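Local structure of B- and T-lymphocyte attenuator (Mus musculus, 1XAU) at residues S25-P37 against P85-S97. The protein acts as an inhibitory lymphocyte receptor that binds TNFRSF14/HVEM and dampens antigen receptor signalling through the phosphatases SHP-1 and SHP-2. Numbering follows the deposited sequence.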
loop_
_atom_site.group_PDB
_atom_site.type_symbol
_atom_site.label_atom_id
_atom_site.label_comp_id
_atom_site.label_asym_id
_atom_site.label_seq_id
_atom_site.Cartn_x
_atom_site.Cartn_y
_atom_site.Cartn_z
ATOM N N SER A 25 0.858 -3.623 13.799
ATOM C CA SER A 25 0.279 -2.687 14.742
ATOM C C SER A 25 1.210 -1.432 14.786
ATOM O O SER A 25 2.397 -1.516 14.563
ATOM C CB SER A 25 0.160 -3.317 16.154
ATOM O OG SER A 25 -0.783 -4.414 16.164
ATOM N N ALA A 26 0.648 -0.295 15.116
ATOM C CA ALA A 26 1.380 0.937 15.155
ATOM C C ALA A 26 0.805 1.711 16.375
ATOM O O ALA A 26 -0.228 1.310 16.975
ATOM C CB ALA A 26 1.106 1.711 13.888
ATOM N N TRP A 27 1.473 2.796 16.735
ATOM C CA TRP A 27 1.031 3.628 17.861
ATOM C C TRP A 27 0.630 4.966 17.302
ATOM O O TRP A 27 1.333 5.511 16.452
ATOM C CB TRP A 27 2.204 3.898 18.824
ATOM C CG TRP A 27 2.655 2.652 19.534
ATOM C CD1 TRP A 27 3.710 1.872 19.217
ATOM C CD2 TRP A 27 1.968 1.996 20.598
ATOM N NE1 TRP A 27 3.733 0.741 20.023
ATOM C CE2 TRP A 27 2.668 0.801 20.878
ATOM C CE3 TRP A 27 0.827 2.299 21.342
ATOM C CZ2 TRP A 27 2.262 -0.100 21.883
ATOM C CZ3 TRP A 27 0.425 1.423 22.343
ATOM C CH2 TRP A 27 1.135 0.234 22.611
ATOM N N THR A 28 -0.445 5.551 17.800
ATOM C CA THR A 28 -0.837 6.833 17.298
ATOM C C THR A 28 0.270 7.841 17.476
ATOM O O THR A 28 0.993 7.787 18.487
ATOM C CB THR A 28 -2.088 7.314 17.985
ATOM O OG1 THR A 28 -2.447 8.536 17.352
ATOM C CG2 THR A 28 -1.844 7.612 19.467
ATOM N N GLY A 29 0.444 8.726 16.494
ATOM C CA GLY A 29 1.534 9.714 16.533
ATOM C C GLY A 29 2.885 9.269 15.967
ATOM O O GLY A 29 3.782 10.086 15.741
ATOM N N GLU A 30 3.113 7.966 15.786
ATOM C CA GLU A 30 4.357 7.506 15.174
ATOM C C GLU A 30 4.387 7.791 13.677
ATOM O O GLU A 30 3.313 7.923 13.065
ATOM C CB GLU A 30 4.498 5.970 15.247
ATOM C CG GLU A 30 4.760 5.403 16.587
ATOM C CD GLU A 30 5.008 3.885 16.467
ATOM O OE1 GLU A 30 4.143 3.152 15.869
ATOM O OE2 GLU A 30 6.059 3.443 16.960
ATOM N N LEU A 31 5.604 7.928 13.097
ATOM C CA LEU A 31 5.763 8.005 11.591
ATOM C C LEU A 31 5.649 6.516 11.257
ATOM O O LEU A 31 6.387 5.725 11.834
ATOM C CB LEU A 31 7.169 8.456 11.198
ATOM C CG LEU A 31 7.201 9.936 10.774
ATOM C CD1 LEU A 31 6.305 10.718 11.595
ATOM C CD2 LEU A 31 8.615 10.470 10.717
ATOM N N PHE A 32 4.813 6.098 10.315
ATOM C CA PHE A 32 4.659 4.637 10.085
ATOM C C PHE A 32 4.514 4.421 8.589
ATOM O O PHE A 32 4.073 5.327 7.875
ATOM C CB PHE A 32 3.369 4.158 10.758
ATOM C CG PHE A 32 3.113 2.626 10.654
ATOM C CD1 PHE A 32 3.759 1.758 11.541
ATOM C CD2 PHE A 32 2.211 2.111 9.737
ATOM C CE1 PHE A 32 3.492 0.339 11.505
ATOM C CE2 PHE A 32 1.945 0.674 9.704
ATOM C CZ PHE A 32 2.597 -0.163 10.581
ATOM N N LYS A 33 4.909 3.260 8.076
ATOM C CA LYS A 33 4.710 3.041 6.672
ATOM C C LYS A 33 4.277 1.610 6.351
ATOM O O LYS A 33 4.517 0.689 7.177
ATOM C CB LYS A 33 6.000 3.291 5.887
ATOM C CG LYS A 33 7.233 2.414 6.299
ATOM C CD LYS A 33 8.487 2.738 5.432
ATOM C CE LYS A 33 9.698 1.946 6.065
ATOM N NZ LYS A 33 11.027 1.860 5.290
ATOM N N ILE A 34 3.571 1.434 5.223
ATOM C CA ILE A 34 3.297 0.083 4.749
ATOM C C ILE A 34 3.842 -0.001 3.337
ATOM O O ILE A 34 4.029 0.998 2.637
ATOM C CB ILE A 34 1.841 -0.305 4.809
ATOM C CG1 ILE A 34 1.014 0.661 4.046
ATOM C CG2 ILE A 34 1.430 -0.401 6.317
ATOM C CD1 ILE A 34 -0.531 0.303 4.159
ATOM N N GLU A 35 4.152 -1.218 2.940
ATOM C CA GLU A 35 4.869 -1.402 1.695
ATOM C C GLU A 35 4.182 -2.347 0.757
ATOM O O GLU A 35 3.666 -3.373 1.189
ATOM C CB GLU A 35 6.209 -2.039 2.044
ATOM C CG GLU A 35 7.088 -1.160 2.942
ATOM C CD GLU A 35 8.455 -1.751 3.162
ATOM O OE1 GLU A 35 8.735 -2.955 2.826
ATOM O OE2 GLU A 35 9.277 -0.989 3.669
ATOM N N CYS A 36 4.363 -2.073 -0.529
ATOM C CA CYS A 36 3.794 -2.947 -1.576
ATOM C C CYS A 36 4.919 -3.318 -2.530
ATOM O O CYS A 36 5.259 -2.518 -3.391
ATOM C CB CYS A 36 2.688 -2.156 -2.257
ATOM S SG CYS A 36 2.015 -2.717 -3.853
ATOM N N PRO A 37 5.561 -4.473 -2.349
ATOM C CA PRO A 37 6.657 -4.874 -3.270
ATOM C C PRO A 37 6.042 -5.027 -4.694
ATOM O O PRO A 37 4.936 -5.563 -4.843
ATOM C CB PRO A 37 7.089 -6.217 -2.717
ATOM C CG PRO A 37 6.810 -6.150 -1.314
ATOM C CD PRO A 37 5.420 -5.486 -1.273
ATOM N N PRO A 85 1.799 11.947 10.887
ATOM C CA PRO A 85 2.024 10.655 11.554
ATOM C C PRO A 85 0.775 9.833 11.345
ATOM O O PRO A 85 -0.190 10.329 10.763
ATOM C CB PRO A 85 2.104 11.051 13.034
ATOM C CG PRO A 85 1.072 12.123 13.142
ATOM C CD PRO A 85 1.186 12.927 11.806
ATOM N N ILE A 86 0.756 8.622 11.891
ATOM C CA ILE A 86 -0.406 7.783 11.835
ATOM C C ILE A 86 -1.411 8.136 12.955
ATOM O O ILE A 86 -1.015 8.669 14.027
ATOM C CB ILE A 86 -0.024 6.299 11.893
ATOM C CG1 ILE A 86 -1.286 5.508 11.508
ATOM C CG2 ILE A 86 0.472 5.912 13.307
ATOM C CD1 ILE A 86 -0.868 4.139 11.056
ATOM N N HIS A 87 -2.695 7.972 12.669
ATOM C CA HIS A 87 -3.719 8.331 13.651
ATOM C C HIS A 87 -4.632 7.169 13.939
ATOM O O HIS A 87 -4.696 6.189 13.174
ATOM C CB HIS A 87 -4.626 9.470 13.130
ATOM C CG HIS A 87 -3.902 10.624 12.512
ATOM N ND1 HIS A 87 -3.807 10.800 11.138
ATOM C CD2 HIS A 87 -3.240 11.665 13.073
ATOM C CE1 HIS A 87 -3.102 11.896 10.890
ATOM N NE2 HIS A 87 -2.753 12.435 12.047
ATOM N N LEU A 88 -5.408 7.253 15.033
ATOM C CA LEU A 88 -6.357 6.165 15.282
ATOM C C LEU A 88 -7.269 5.901 14.106
ATOM O O LEU A 88 -7.587 4.717 13.814
ATOM C CB LEU A 88 -7.263 6.440 16.542
ATOM C CG LEU A 88 -6.468 6.386 17.854
ATOM C CD1 LEU A 88 -7.288 7.143 19.013
ATOM C CD2 LEU A 88 -6.224 4.895 18.247
ATOM N N SER A 89 -7.707 6.951 13.427
ATOM C CA SER A 89 -8.614 6.798 12.299
ATOM C C SER A 89 -7.992 6.025 11.104
ATOM O O SER A 89 -8.710 5.667 10.130
ATOM C CB SER A 89 -9.085 8.168 11.776
ATOM O OG SER A 89 -7.961 8.954 11.478
ATOM N N ASP A 90 -6.664 5.835 11.136
ATOM C CA ASP A 90 -5.959 5.087 10.089
ATOM C C ASP A 90 -6.065 3.587 10.247
ATOM O O ASP A 90 -5.595 2.857 9.392
ATOM C CB ASP A 90 -4.463 5.552 10.013
ATOM C CG ASP A 90 -4.358 7.038 9.574
ATOM O OD1 ASP A 90 -5.026 7.414 8.537
ATOM O OD2 ASP A 90 -3.661 7.856 10.246
ATOM N N ASN A 91 -6.628 3.123 11.356
ATOM C CA ASN A 91 -6.835 1.687 11.596
ATOM C C ASN A 91 -7.607 1.128 10.375
ATOM O O ASN A 91 -8.518 1.807 9.845
ATOM C CB ASN A 91 -7.752 1.563 12.787
ATOM C CG ASN A 91 -7.673 0.252 13.441
ATOM O OD1 ASN A 91 -6.799 0.006 14.294
ATOM N ND2 ASN A 91 -8.629 -0.652 13.066
ATOM N N GLY A 92 -7.286 -0.054 9.912
ATOM C CA GLY A 92 -8.059 -0.555 8.756
ATOM C C GLY A 92 -7.250 -1.458 7.864
ATOM O O GLY A 92 -6.086 -1.801 8.210
ATOM N N SER A 93 -7.813 -1.830 6.702
ATOM C CA SER A 93 -7.186 -2.785 5.763
ATOM C C SER A 93 -6.812 -2.043 4.507
ATOM O O SER A 93 -7.627 -1.241 4.030
ATOM C CB SER A 93 -8.187 -3.937 5.386
ATOM O OG SER A 93 -8.440 -4.750 6.514
ATOM N N TYR A 94 -5.575 -2.248 4.017
ATOM C CA TYR A 94 -5.075 -1.518 2.854
ATOM C C TYR A 94 -4.613 -2.507 1.748
ATOM O O TYR A 94 -4.254 -3.633 2.035
ATOM C CB TYR A 94 -3.853 -0.690 3.308
ATOM C CG TYR A 94 -4.201 0.409 4.307
ATOM C CD1 TYR A 94 -4.412 1.691 3.852
ATOM C CD2 TYR A 94 -4.354 0.138 5.670
ATOM C CE1 TYR A 94 -4.753 2.717 4.731
ATOM C CE2 TYR A 94 -4.728 1.155 6.583
ATOM C CZ TYR A 94 -4.918 2.450 6.074
ATOM O OH TYR A 94 -5.250 3.568 6.855
ATOM N N SER A 95 -4.618 -2.085 0.505
ATOM C CA SER A 95 -4.090 -2.969 -0.577
ATOM C C SER A 95 -3.593 -2.013 -1.640
ATOM O O SER A 95 -3.943 -0.813 -1.611
ATOM C CB SER A 95 -5.210 -3.888 -1.180
ATOM O OG SER A 95 -6.263 -3.107 -1.756
ATOM N N CYS A 96 -2.818 -2.511 -2.609
ATOM C CA CYS A 96 -2.345 -1.650 -3.695
ATOM C C CYS A 96 -2.883 -2.273 -5.017
ATOM O O CYS A 96 -3.212 -3.474 -5.066
ATOM C CB CYS A 96 -0.761 -1.504 -3.643
ATOM S SG CYS A 96 0.054 -3.151 -3.442
ATOM N N SER A 97 -3.052 -1.461 -6.048
ATOM C CA SER A 97 -3.583 -2.019 -7.307
ATOM C C SER A 97 -3.031 -1.200 -8.442
ATOM O O SER A 97 -2.500 -0.094 -8.257
ATOM C CB SER A 97 -5.124 -1.976 -7.403
ATOM O OG SER A 97 -5.564 -0.681 -7.072
HETATM O O HOH W 1 -5.469 9.773 16.727
#
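The canonical intersheet disulfide of the immunoglobulin fold, C36–C96, pins the two sheets of this Ig-like ectodomain together, its SG atoms 2.1 Å apart and its chi3 at 86°. Two residues earlier on each strand, I34 of strand 32-39 reaches across to Y94 of strand 92-100: its CD1 lies 3.6 Å from Y94 CB and also touches CG at the root of the ring, the two side chains crossing at about a right angle. The far end of that ring is tethered by the tyrosine corner, where Y94 OH donates to D90 O at 2.7 Å. D90 in turn accepts the backbone N-H of H87 through the anti lone pair of OD2. At the end of the sandwich the type II turn W27–E30 is clasped by the backbone of I86. G29 N donates to I86 O, and I86 N to E30 O, both at 2.9 Å. I86 runs alongside F32, its CG1 swung opposite the backbone N (chi1 -167°), which brings CD1 to 3.9 Å from F32 CD2 and 4.2 Å from A26 CB. Strand 78-83 flanks F32 and I34 through backbone bonds to F83 and L81, while W49 of strand 47-52 packs against I34 and C36.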